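Protocadherin-19 isoform 1 (Danio rerio, PDB 5CO1) mediates calcium-dependent homophilic cell adhesion, robustly when complexed with the cadherin cdh2, and is essential for early neurulation in the anterior neural plate. Local coordinates at residues A146-F160 and Y185-P197. Sequence-based numbering, arbitrary orientation.
Sequences ANGKVQCRLQGNVPF and YNLTILAEDSGYP. With CA (calcium ion), chain G.
Phe160 drives the CE1 corner of its ring onto one face of Tyr185 in a T-shaped stack, with centroids 5.1 Å apart and planes at 89°. Pro159 packs its CG and CD along the hydroxyl end of the same ring, CD lying 3.5 Å from Tyr185 CE2. Leu187, with CG anti to its carbonyl carbon (chi1 -62°), sends CD2 between Val158 CG2 and Phe160 CD1, while its CD1 meets Leu154 CD1. From here strands 150-155 and 184-193 run antiparallel, joined by backbone hydrogen bonds from Gln155 N to Thr188 O, Leu190 N to Arg153 O and Glu192 N to Gln151 O, the last at 2.9 Å. Leu154, Cys152 and Val150 line one face with Ile189 and Ala191; on the other, the Gln155 amide lies against Leu190 CD2.

At the far end Ser194 OG donates to Lys149 O from above the carbonyl plane. An Asx turn, Gly195 N to Asp193 OD1, helps hold the carboxylate whose OD2 binds calcium at 2.6 Å beside Asn147 O; Asn106, Asn108, Asp141 and Asp143 complete this interdomain site. Strand 150-155 is the outer strand of its cadherin-domain sheet, 184-193 pairs onward with 200-210, and the apolar face packs on strands 135-140 and 168-173 of the opposing sheet.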
# COMPACT_ATOMS: atom_id res chain seq x y z
N ALA A 146 -2.14 -8.11 6.59
CA ALA A 146 -2.95 -7.58 7.67
C ALA A 146 -3.09 -6.07 7.56
O ALA A 146 -4.12 -5.51 7.95
CB ALA A 146 -2.31 -7.93 9.00
N ASN A 147 -2.03 -5.41 7.09
CA ASN A 147 -2.03 -3.96 7.00
C ASN A 147 -3.11 -3.47 6.09
O ASN A 147 -3.43 -2.28 6.09
CB ASN A 147 -0.73 -3.47 6.43
CG ASN A 147 0.44 -3.69 7.35
OD1 ASN A 147 0.29 -3.61 8.57
ND2 ASN A 147 1.63 -3.74 6.77
N GLY A 148 -3.48 -4.35 5.16
CA GLY A 148 -4.52 -4.08 4.18
C GLY A 148 -5.90 -4.68 4.41
O GLY A 148 -6.81 -4.31 3.67
N LYS A 149 -6.04 -5.65 5.32
CA LYS A 149 -7.36 -6.18 5.76
C LYS A 149 -8.12 -5.19 6.61
O LYS A 149 -7.70 -4.88 7.71
CB LYS A 149 -7.21 -7.46 6.61
CG LYS A 149 -6.81 -8.72 5.84
CD LYS A 149 -7.98 -9.69 5.66
CE LYS A 149 -7.90 -10.43 4.32
NZ LYS A 149 -6.51 -10.86 3.96
N VAL A 150 -9.35 -4.90 6.21
CA VAL A 150 -10.12 -3.82 6.76
C VAL A 150 -11.43 -4.32 7.31
O VAL A 150 -11.88 -5.38 6.96
CB VAL A 150 -10.43 -2.81 5.65
CG1 VAL A 150 -11.43 -1.77 6.11
CG2 VAL A 150 -9.13 -2.16 5.21
N GLN A 151 -12.07 -3.53 8.16
CA GLN A 151 -13.27 -3.94 8.88
C GLN A 151 -14.02 -2.69 9.25
O GLN A 151 -13.43 -1.69 9.54
CB GLN A 151 -12.85 -4.68 10.15
CG GLN A 151 -13.98 -5.38 10.84
CD GLN A 151 -13.51 -6.59 11.61
OE1 GLN A 151 -12.33 -6.72 11.99
NE2 GLN A 151 -14.44 -7.52 11.84
N CYS A 152 -15.32 -2.70 9.16
CA CYS A 152 -16.04 -1.46 9.38
C CYS A 152 -17.43 -1.70 9.93
O CYS A 152 -17.78 -2.81 10.32
CB CYS A 152 -16.09 -0.63 8.09
SG CYS A 152 -17.01 -1.38 6.74
N ARG A 153 -18.14 -0.61 10.12
CA ARG A 153 -19.06 -0.49 11.22
C ARG A 153 -19.77 0.83 11.08
O ARG A 153 -19.14 1.87 10.91
CB ARG A 153 -18.30 -0.49 12.53
CG ARG A 153 -19.05 -1.07 13.70
CD ARG A 153 -18.46 -0.55 14.98
NE ARG A 153 -19.24 0.56 15.48
CZ ARG A 153 -19.10 1.09 16.69
NH1 ARG A 153 -18.14 0.66 17.50
NH2 ARG A 153 -19.91 2.06 17.07
N LEU A 154 -21.09 0.77 11.20
CA LEU A 154 -21.95 1.94 11.16
C LEU A 154 -22.04 2.51 12.57
O LEU A 154 -22.08 1.76 13.55
CB LEU A 154 -23.33 1.50 10.68
CG LEU A 154 -24.30 2.48 10.06
CD1 LEU A 154 -23.67 3.44 9.08
CD2 LEU A 154 -25.37 1.64 9.39
N GLN A 155 -22.00 3.83 12.67
CA GLN A 155 -21.98 4.50 13.97
C GLN A 155 -23.15 5.45 14.09
O GLN A 155 -23.80 5.79 13.10
CB GLN A 155 -20.67 5.26 14.17
CG GLN A 155 -19.80 4.74 15.30
CD GLN A 155 -18.56 5.58 15.48
OE1 GLN A 155 -18.16 6.30 14.57
NE2 GLN A 155 -17.93 5.48 16.66
N GLY A 156 -23.38 5.91 15.32
CA GLY A 156 -24.71 6.31 15.75
C GLY A 156 -25.63 5.12 15.68
O GLY A 156 -25.32 4.12 15.04
N ASN A 157 -26.78 5.21 16.33
CA ASN A 157 -27.84 4.28 16.01
C ASN A 157 -29.09 4.93 15.38
O ASN A 157 -29.45 6.08 15.66
CB ASN A 157 -28.16 3.33 17.18
CG ASN A 157 -29.09 3.93 18.20
OD1 ASN A 157 -28.82 5.00 18.75
ND2 ASN A 157 -30.16 3.22 18.51
N VAL A 158 -29.65 4.18 14.44
CA VAL A 158 -30.32 4.71 13.27
C VAL A 158 -30.97 3.51 12.58
O VAL A 158 -30.61 2.36 12.82
CB VAL A 158 -29.37 5.43 12.27
CG1 VAL A 158 -29.00 6.83 12.76
CG2 VAL A 158 -28.12 4.61 11.97
N PRO A 159 -31.95 3.78 11.72
CA PRO A 159 -32.78 2.71 11.24
C PRO A 159 -32.19 2.08 9.99
O PRO A 159 -32.92 1.60 9.12
CB PRO A 159 -34.06 3.43 10.91
CG PRO A 159 -33.60 4.77 10.41
CD PRO A 159 -32.34 5.08 11.16
N PHE A 160 -30.86 2.11 9.89
CA PHE A 160 -30.16 1.35 8.86
C PHE A 160 -29.21 0.37 9.53
O PHE A 160 -29.07 0.37 10.75
CB PHE A 160 -29.39 2.30 7.94
CG PHE A 160 -30.20 3.47 7.48
CD1 PHE A 160 -30.24 4.63 8.22
CD2 PHE A 160 -30.95 3.40 6.32
CE1 PHE A 160 -30.97 5.72 7.78
CE2 PHE A 160 -31.67 4.48 5.88
CZ PHE A 160 -31.69 5.65 6.61
N TYR A 185 -30.89 11.90 7.06
CA TYR A 185 -29.99 11.33 8.06
C TYR A 185 -28.53 11.70 7.81
O TYR A 185 -28.12 11.94 6.67
CB TYR A 185 -30.14 9.82 8.07
CG TYR A 185 -31.42 9.34 8.69
CD1 TYR A 185 -32.57 9.18 7.93
CD2 TYR A 185 -31.47 8.99 10.03
CE1 TYR A 185 -33.74 8.69 8.49
CE2 TYR A 185 -32.64 8.50 10.60
CZ TYR A 185 -33.77 8.35 9.83
OH TYR A 185 -34.93 7.89 10.41
N ASN A 186 -27.76 11.78 8.89
CA ASN A 186 -26.31 11.71 8.77
C ASN A 186 -25.71 10.43 9.35
O ASN A 186 -25.71 10.18 10.56
CB ASN A 186 -25.66 12.95 9.34
CG ASN A 186 -24.73 13.61 8.34
OD1 ASN A 186 -25.17 14.44 7.55
ND2 ASN A 186 -23.49 13.13 8.26
N LEU A 187 -25.21 9.60 8.44
CA LEU A 187 -24.57 8.34 8.79
C LEU A 187 -23.07 8.47 8.80
O LEU A 187 -22.46 9.07 7.90
CB LEU A 187 -24.94 7.28 7.75
CG LEU A 187 -26.41 6.93 7.60
CD1 LEU A 187 -26.51 5.60 6.87
CD2 LEU A 187 -27.13 6.86 8.95
N THR A 188 -22.44 7.76 9.73
CA THR A 188 -20.99 7.71 9.76
C THR A 188 -20.55 6.27 9.65
O THR A 188 -20.96 5.41 10.44
CB THR A 188 -20.42 8.30 11.07
OG1 THR A 188 -21.00 7.61 12.19
CG2 THR A 188 -20.75 9.79 11.19
N ILE A 189 -19.68 6.01 8.70
CA ILE A 189 -18.97 4.74 8.69
C ILE A 189 -17.55 4.88 9.23
O ILE A 189 -16.77 5.67 8.71
CB ILE A 189 -18.92 4.17 7.28
CG1 ILE A 189 -20.34 4.29 6.69
CG2 ILE A 189 -18.33 2.77 7.33
CD1 ILE A 189 -20.74 3.24 5.68
N LEU A 190 -17.23 4.05 10.22
CA LEU A 190 -15.89 3.96 10.79
C LEU A 190 -15.21 2.69 10.30
O LEU A 190 -15.77 1.62 10.41
CB LEU A 190 -16.01 3.91 12.31
CG LEU A 190 -14.77 3.73 13.18
CD1 LEU A 190 -13.79 4.90 13.02
CD2 LEU A 190 -15.21 3.57 14.62
N ALA A 191 -13.98 2.82 9.81
CA ALA A 191 -13.21 1.67 9.31
C ALA A 191 -11.83 1.51 9.98
O ALA A 191 -11.14 2.48 10.21
CB ALA A 191 -13.04 1.80 7.80
N GLU A 192 -11.37 0.27 10.15
CA GLU A 192 -10.10 0.00 10.79
C GLU A 192 -9.42 -1.18 10.11
O GLU A 192 -10.01 -2.25 9.94
CB GLU A 192 -10.28 -0.26 12.30
CG GLU A 192 -8.97 -0.29 13.12
CD GLU A 192 -9.18 -0.34 14.65
OE1 GLU A 192 -8.41 0.32 15.41
OE2 GLU A 192 -10.10 -1.04 15.12
N ASP A 193 -8.13 -0.99 9.82
CA ASP A 193 -7.31 -2.02 9.26
C ASP A 193 -6.65 -2.77 10.38
O ASP A 193 -6.89 -2.47 11.52
CB ASP A 193 -6.30 -1.42 8.29
CG ASP A 193 -5.16 -0.72 8.98
OD1 ASP A 193 -4.80 -1.15 10.10
OD2 ASP A 193 -4.58 0.21 8.35
N SER A 194 -5.91 -3.81 10.06
CA SER A 194 -5.47 -4.75 11.08
C SER A 194 -3.96 -4.78 11.18
O SER A 194 -3.37 -5.75 11.65
CB SER A 194 -6.01 -6.13 10.76
OG SER A 194 -7.38 -6.02 10.45
N GLY A 195 -3.34 -3.73 10.67
CA GLY A 195 -1.92 -3.51 10.82
C GLY A 195 -1.60 -3.02 12.21
O GLY A 195 -2.47 -2.92 13.07
N TYR A 196 -0.33 -2.78 12.45
CA TYR A 196 0.08 -2.15 13.70
C TYR A 196 1.11 -1.07 13.39
O TYR A 196 1.97 -1.27 12.54
CB TYR A 196 0.63 -3.18 14.72
CG TYR A 196 0.50 -2.70 16.17
CD1 TYR A 196 1.26 -1.62 16.64
CD2 TYR A 196 -0.44 -3.27 17.03
CE1 TYR A 196 1.11 -1.14 17.93
CE2 TYR A 196 -0.61 -2.78 18.33
CZ TYR A 196 0.17 -1.72 18.77
OH TYR A 196 0.03 -1.25 20.07
N PRO A 197 0.91 0.12 13.93
CA PRO A 197 -0.35 0.50 14.58
C PRO A 197 -1.53 0.43 13.60
O PRO A 197 -1.34 0.66 12.41
CB PRO A 197 -0.09 1.93 15.03
CG PRO A 197 0.89 2.46 14.02
CD PRO A 197 1.73 1.30 13.58
CA CA G . -3.48 0.03 5.99